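Local structure of ribonucleoside triphosphate reductase (Lactobacillus leichmannii, 1L1L) at residues Ile134-Ser147 against Val228-Thr242. The protein reduces ribonucleoside triphosphates to 2'-deoxyribonucleoside triphosphates as a monomeric, allosterically regulated class II enzyme that depends on adenosylcobalamin, a form of vitamin B12. Sequence-based numbering, arbitrary orientation.
Sequences IVPSYLGKQEKAVS and VLANALLIDLHFAQT
Tyr138 CG and Ser147 OG both stand between the backbone N and the carbonyl carbon (chi1 53° and 68°), and these torsions deliver two hydroxyls to one carboxylate oxygen of Asp236, whose CG in turn lies anti to its own carbonyl carbon. The arrangement illustrates how a buried acid in the last turn of a helix can gather an irregular loop. Asp236 OD2 accepts a very short bond from Tyr138 OH, 2.5 Å, with ring and carboxylate planes 87° apart; Ser147 OG donates to the same oxygen on its syn side, though well out of the carboxylate plane. The other oxygen, OD1, takes the backbone N of Ser147 at 3.2 Å and a water that donates to it and to Thr242 OG1 while accepting from Val146 N. Four donors thus grip the carboxylate, which would probably favour its ionised form. A second water bridges Tyr138 OH to Leu229 O.

Apolar contacts flank this polar centre. Val146 CG2 sits over the middle of the Phe239 ring, 3.7 Å from the centroid, a CH-pi contact, while CG1 meets Ile235 CG2. Leu233 CD1 packs on Tyr138 CE2, and Ile134 CG2 presses Leu229 CD2 at 3.5 Å. Beyond the helix, Leu139 CD2 reaches Thr242 CG2 at 3.7 Å.

The loop that pairs through strand 144-145 with strand 127-128 is thereby joined to helix 224-236, in the insertion domain of this B12-dependent reductase. Tyr129 also hydrogen-bonds Ser147 OG, and the helix itself packs among helix 148-158, helix 275-289 and strand 216-219.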
loop_
_atom_site.group_PDB
_atom_site.type_symbol
_atom_site.label_atom_id
_atom_site.label_comp_id
_atom_site.label_asym_id
_atom_site.label_seq_id
_atom_site.Cartn_x
_atom_site.Cartn_y
_atom_site.Cartn_z
ATOM N N ILE A 134 21.950 -4.133 -5.490
ATOM C CA ILE A 134 22.382 -4.954 -4.366
ATOM C C ILE A 134 22.762 -6.351 -4.853
ATOM O O ILE A 134 21.948 -7.055 -5.448
ATOM C CB ILE A 134 21.271 -5.092 -3.310
ATOM C CG1 ILE A 134 20.921 -3.717 -2.739
ATOM C CG2 ILE A 134 21.723 -6.034 -2.207
ATOM C CD1 ILE A 134 19.765 -3.732 -1.756
ATOM N N VAL A 135 24.008 -6.742 -4.610
ATOM C CA VAL A 135 24.487 -8.060 -5.013
ATOM C C VAL A 135 25.564 -8.514 -4.040
ATOM O O VAL A 135 26.615 -7.887 -3.933
ATOM C CB VAL A 135 25.089 -8.040 -6.439
ATOM C CG1 VAL A 135 25.661 -9.417 -6.778
ATOM C CG2 VAL A 135 24.025 -7.636 -7.456
ATOM N N PRO A 136 25.308 -9.603 -3.300
ATOM C CA PRO A 136 26.294 -10.107 -2.336
ATOM C C PRO A 136 27.651 -10.348 -3.006
ATOM O O PRO A 136 27.715 -10.836 -4.135
ATOM C CB PRO A 136 25.651 -11.395 -1.835
ATOM C CG PRO A 136 24.176 -11.067 -1.896
ATOM C CD PRO A 136 24.073 -10.405 -3.256
ATOM N N SER A 137 28.722 -9.995 -2.303
ATOM C CA SER A 137 30.081 -10.148 -2.817
ATOM C C SER A 137 30.444 -11.595 -3.137
ATOM O O SER A 137 31.194 -11.863 -4.071
ATOM C CB SER A 137 31.084 -9.601 -1.803
ATOM O OG SER A 137 31.041 -10.357 -0.604
ATOM N N TYR A 138 29.914 -12.521 -2.350
ATOM C CA TYR A 138 30.204 -13.937 -2.533
ATOM C C TYR A 138 29.359 -14.579 -3.624
ATOM O O TYR A 138 29.492 -15.770 -3.897
ATOM C CB TYR A 138 29.978 -14.671 -1.214
ATOM C CG TYR A 138 28.610 -14.418 -0.629
ATOM C CD1 TYR A 138 27.456 -14.886 -1.268
ATOM C CD2 TYR A 138 28.460 -13.685 0.545
ATOM C CE1 TYR A 138 26.192 -14.626 -0.750
ATOM C CE2 TYR A 138 27.200 -13.421 1.068
ATOM C CZ TYR A 138 26.073 -13.894 0.416
ATOM O OH TYR A 138 24.826 -13.631 0.934
ATOM N N LEU A 139 28.491 -13.790 -4.248
ATOM C CA LEU A 139 27.619 -14.316 -5.292
ATOM C C LEU A 139 27.887 -13.790 -6.684
ATOM O O LEU A 139 28.175 -12.610 -6.873
ATOM C CB LEU A 139 26.153 -14.030 -4.959
ATOM C CG LEU A 139 25.471 -14.904 -3.913
ATOM C CD1 LEU A 139 24.061 -14.387 -3.675
ATOM C CD2 LEU A 139 25.438 -16.346 -4.385
ATOM N N GLY A 140 27.784 -14.681 -7.662
ATOM C CA GLY A 140 27.958 -14.277 -9.041
ATOM C C GLY A 140 26.628 -13.643 -9.400
ATOM O O GLY A 140 25.675 -13.733 -8.625
ATOM N N LYS A 141 26.541 -13.009 -10.558
ATOM C CA LYS A 141 25.295 -12.373 -10.942
ATOM C C LYS A 141 24.196 -13.409 -11.175
ATOM O O LYS A 141 23.163 -13.394 -10.505
ATOM C CB LYS A 141 25.504 -11.537 -12.204
ATOM C CG LYS A 141 24.838 -10.178 -12.154
ATOM C CD LYS A 141 25.831 -9.074 -11.837
ATOM C CE LYS A 141 26.748 -8.812 -13.024
ATOM N NZ LYS A 141 27.638 -7.646 -12.779
ATOM N N GLN A 142 24.434 -14.324 -12.110
ATOM C CA GLN A 142 23.456 -15.353 -12.452
ATOM C C GLN A 142 23.350 -16.507 -11.461
ATOM O O GLN A 142 22.656 -17.485 -11.728
ATOM C CB GLN A 142 23.766 -15.919 -13.839
ATOM C CG GLN A 142 24.152 -14.858 -14.848
ATOM C CD GLN A 142 23.239 -13.653 -14.793
ATOM O OE1 GLN A 142 22.036 -13.755 -15.040
ATOM N NE2 GLN A 142 23.808 -12.502 -14.459
ATOM N N GLU A 143 24.024 -16.393 -10.321
ATOM C CA GLU A 143 23.999 -17.444 -9.307
ATOM C C GLU A 143 22.807 -17.329 -8.356
ATOM O O GLU A 143 22.634 -16.313 -7.686
ATOM C CB GLU A 143 25.300 -17.420 -8.506
ATOM C CG GLU A 143 25.358 -18.442 -7.387
ATOM C CD GLU A 143 26.702 -18.459 -6.692
ATOM O OE1 GLU A 143 26.857 -19.221 -5.713
ATOM O OE2 GLU A 143 27.603 -17.709 -7.123
ATOM N N LYS A 144 22.003 -18.389 -8.285
ATOM C CA LYS A 144 20.826 -18.414 -7.421
ATOM C C LYS A 144 21.180 -18.531 -5.940
ATOM O O LYS A 144 22.079 -19.286 -5.564
ATOM C CB LYS A 144 19.908 -19.574 -7.820
ATOM C CG LYS A 144 19.341 -19.458 -9.225
ATOM C CD LYS A 144 18.241 -20.485 -9.461
ATOM C CE LYS A 144 17.623 -20.331 -10.836
ATOM N NZ LYS A 144 16.429 -21.208 -10.995
ATOM N N ALA A 145 20.462 -17.784 -5.106
ATOM C CA ALA A 145 20.699 -17.791 -3.670
ATOM C C ALA A 145 19.394 -17.814 -2.891
ATOM O O ALA A 145 18.405 -17.202 -3.295
ATOM C CB ALA A 145 21.512 -16.570 -3.275
ATOM N N VAL A 146 19.399 -18.519 -1.768
ATOM C CA VAL A 146 18.223 -18.621 -0.920
ATOM C C VAL A 146 17.811 -17.264 -0.352
ATOM O O VAL A 146 16.633 -17.022 -0.097
ATOM C CB VAL A 146 18.479 -19.576 0.253
ATOM C CG1 VAL A 146 17.301 -19.569 1.202
ATOM C CG2 VAL A 146 18.732 -20.979 -0.276
ATOM N N SER A 147 18.791 -16.385 -0.168
ATOM C CA SER A 147 18.558 -15.060 0.401
ATOM C C SER A 147 17.935 -14.026 -0.541
ATOM O O SER A 147 17.385 -13.030 -0.079
ATOM C CB SER A 147 19.880 -14.494 0.926
ATOM O OG SER A 147 20.754 -14.218 -0.158
ATOM N N VAL A 228 20.610 -5.057 4.348
ATOM C CA VAL A 228 20.178 -6.126 3.455
ATOM C C VAL A 228 21.277 -7.179 3.255
ATOM O O VAL A 228 21.034 -8.375 3.427
ATOM C CB VAL A 228 19.761 -5.573 2.065
ATOM C CG1 VAL A 228 19.429 -6.729 1.116
ATOM C CG2 VAL A 228 18.539 -4.649 2.215
ATOM N N LEU A 229 22.477 -6.727 2.895
ATOM C CA LEU A 229 23.608 -7.629 2.673
ATOM C C LEU A 229 23.957 -8.464 3.914
ATOM O O LEU A 229 24.369 -9.623 3.789
ATOM C CB LEU A 229 24.839 -6.828 2.214
ATOM C CG LEU A 229 24.696 -6.116 0.862
ATOM C CD1 LEU A 229 25.952 -5.322 0.548
ATOM C CD2 LEU A 229 24.418 -7.134 -0.227
ATOM N N ALA A 230 23.778 -7.883 5.099
ATOM C CA ALA A 230 24.080 -8.578 6.352
ATOM C C ALA A 230 23.088 -9.713 6.629
ATOM O O ALA A 230 23.445 -10.751 7.209
ATOM C CB ALA A 230 24.071 -7.601 7.492
ATOM N N ASN A 231 21.839 -9.512 6.236
ATOM C CA ASN A 231 20.830 -10.543 6.434
ATOM C C ASN A 231 21.031 -11.577 5.331
ATOM O O ASN A 231 20.829 -12.775 5.544
ATOM C CB ASN A 231 19.421 -9.941 6.356
ATOM C CG ASN A 231 18.329 -10.985 6.512
ATOM O OD1 ASN A 231 18.225 -11.645 7.548
ATOM N ND2 ASN A 231 17.506 -11.138 5.481
ATOM N N ALA A 232 21.449 -11.105 4.156
ATOM C CA ALA A 232 21.691 -11.984 3.011
ATOM C C ALA A 232 22.849 -12.941 3.300
ATOM O O ALA A 232 22.799 -14.127 2.942
ATOM C CB ALA A 232 21.998 -11.156 1.760
ATOM N N LEU A 233 23.884 -12.411 3.948
ATOM C CA LEU A 233 25.060 -13.195 4.317
ATOM C C LEU A 233 24.654 -14.259 5.338
ATOM O O LEU A 233 24.936 -15.445 5.158
ATOM C CB LEU A 233 26.135 -12.275 4.918
ATOM C CG LEU A 233 27.385 -12.941 5.505
ATOM C CD1 LEU A 233 28.068 -13.777 4.434
ATOM C CD2 LEU A 233 28.332 -11.868 6.060
ATOM N N LEU A 234 23.985 -13.822 6.403
ATOM C CA LEU A 234 23.516 -14.720 7.455
ATOM C C LEU A 234 22.699 -15.891 6.903
ATOM O O LEU A 234 22.886 -17.041 7.312
ATOM C CB LEU A 234 22.659 -13.957 8.464
ATOM C CG LEU A 234 21.978 -14.846 9.507
ATOM C CD1 LEU A 234 23.042 -15.598 10.315
ATOM C CD2 LEU A 234 21.109 -14.005 10.418
ATOM N N ILE A 235 21.782 -15.593 5.985
ATOM C CA ILE A 235 20.945 -16.619 5.388
ATOM C C ILE A 235 21.736 -17.572 4.487
ATOM O O ILE A 235 21.683 -18.794 4.662
ATOM C CB ILE A 235 19.799 -15.988 4.556
ATOM C CG1 ILE A 235 18.807 -15.278 5.482
ATOM C CG2 ILE A 235 19.095 -17.060 3.752
ATOM C CD1 ILE A 235 17.761 -14.437 4.743
ATOM N N ASP A 236 22.471 -17.017 3.529
ATOM C CA ASP A 236 23.238 -17.833 2.594
ATOM C C ASP A 236 24.300 -18.753 3.226
ATOM O O ASP A 236 24.738 -19.718 2.589
ATOM C CB ASP A 236 23.893 -16.950 1.517
ATOM C CG ASP A 236 22.879 -16.333 0.545
ATOM O OD1 ASP A 236 21.879 -16.996 0.211
ATOM O OD2 ASP A 236 23.093 -15.187 0.093
ATOM N N LEU A 237 24.707 -18.466 4.463
ATOM C CA LEU A 237 25.713 -19.289 5.138
ATOM C C LEU A 237 25.120 -20.578 5.696
ATOM O O LEU A 237 25.838 -21.416 6.249
ATOM C CB LEU A 237 26.375 -18.520 6.282
ATOM C CG LEU A 237 27.386 -17.431 5.915
ATOM C CD1 LEU A 237 27.962 -16.848 7.196
ATOM C CD2 LEU A 237 28.494 -18.015 5.042
ATOM N N HIS A 238 23.807 -20.730 5.570
ATOM C CA HIS A 238 23.148 -21.924 6.067
ATOM C C HIS A 238 23.053 -22.978 4.968
ATOM O O HIS A 238 22.626 -24.102 5.228
ATOM C CB HIS A 238 21.734 -21.592 6.570
ATOM C CG HIS A 238 21.699 -20.918 7.907
ATOM N ND1 HIS A 238 22.064 -19.602 8.092
ATOM C CD2 HIS A 238 21.334 -21.380 9.126
ATOM C CE1 HIS A 238 21.923 -19.282 9.365
ATOM N NE2 HIS A 238 21.483 -20.343 10.016
ATOM N N PHE A 239 23.460 -22.617 3.753
ATOM C CA PHE A 239 23.370 -23.525 2.612
ATOM C C PHE A 239 24.689 -23.746 1.873
ATOM O O PHE A 239 25.346 -22.801 1.429
ATOM C CB PHE A 239 22.298 -23.015 1.637
ATOM C CG PHE A 239 20.978 -22.708 2.301
ATOM C CD1 PHE A 239 20.806 -21.536 3.039
ATOM C CD2 PHE A 239 19.921 -23.615 2.235
ATOM C CE1 PHE A 239 19.605 -21.274 3.703
ATOM C CE2 PHE A 239 18.718 -23.365 2.895
ATOM C CZ PHE A 239 18.559 -22.194 3.631
ATOM N N ALA A 240 25.061 -25.014 1.733
ATOM C CA ALA A 240 26.305 -25.388 1.069
ATOM C C ALA A 240 26.519 -24.739 -0.295
ATOM O O ALA A 240 27.640 -24.377 -0.642
ATOM C CB ALA A 240 26.380 -26.907 0.936
ATOM N N GLN A 241 25.447 -24.597 -1.067
ATOM C CA GLN A 241 25.525 -24.007 -2.403
ATOM C C GLN A 241 26.173 -22.624 -2.407
ATOM O O GLN A 241 26.792 -22.220 -3.394
ATOM C CB GLN A 241 24.124 -23.902 -3.002
ATOM C CG GLN A 241 23.229 -22.905 -2.278
ATOM C CD GLN A 241 21.815 -22.894 -2.818
ATOM O OE1 GLN A 241 21.070 -23.856 -2.644
ATOM N NE2 GLN A 241 21.440 -21.805 -3.484
ATOM N N THR A 242 26.015 -21.899 -1.305
ATOM C CA THR A 242 26.574 -20.557 -1.180
ATOM C C THR A 242 27.507 -20.475 0.022
ATOM O O THR A 242 27.628 -19.426 0.657
ATOM C CB THR A 242 25.457 -19.499 -1.016
ATOM O OG1 THR A 242 24.542 -19.923 -0.000
ATOM C CG2 THR A 242 24.703 -19.314 -2.316
HETATM O O HOH W 1 25.194 -10.632 1.419
HETATM O O HOH W 2 21.826 -19.501 -0.573
#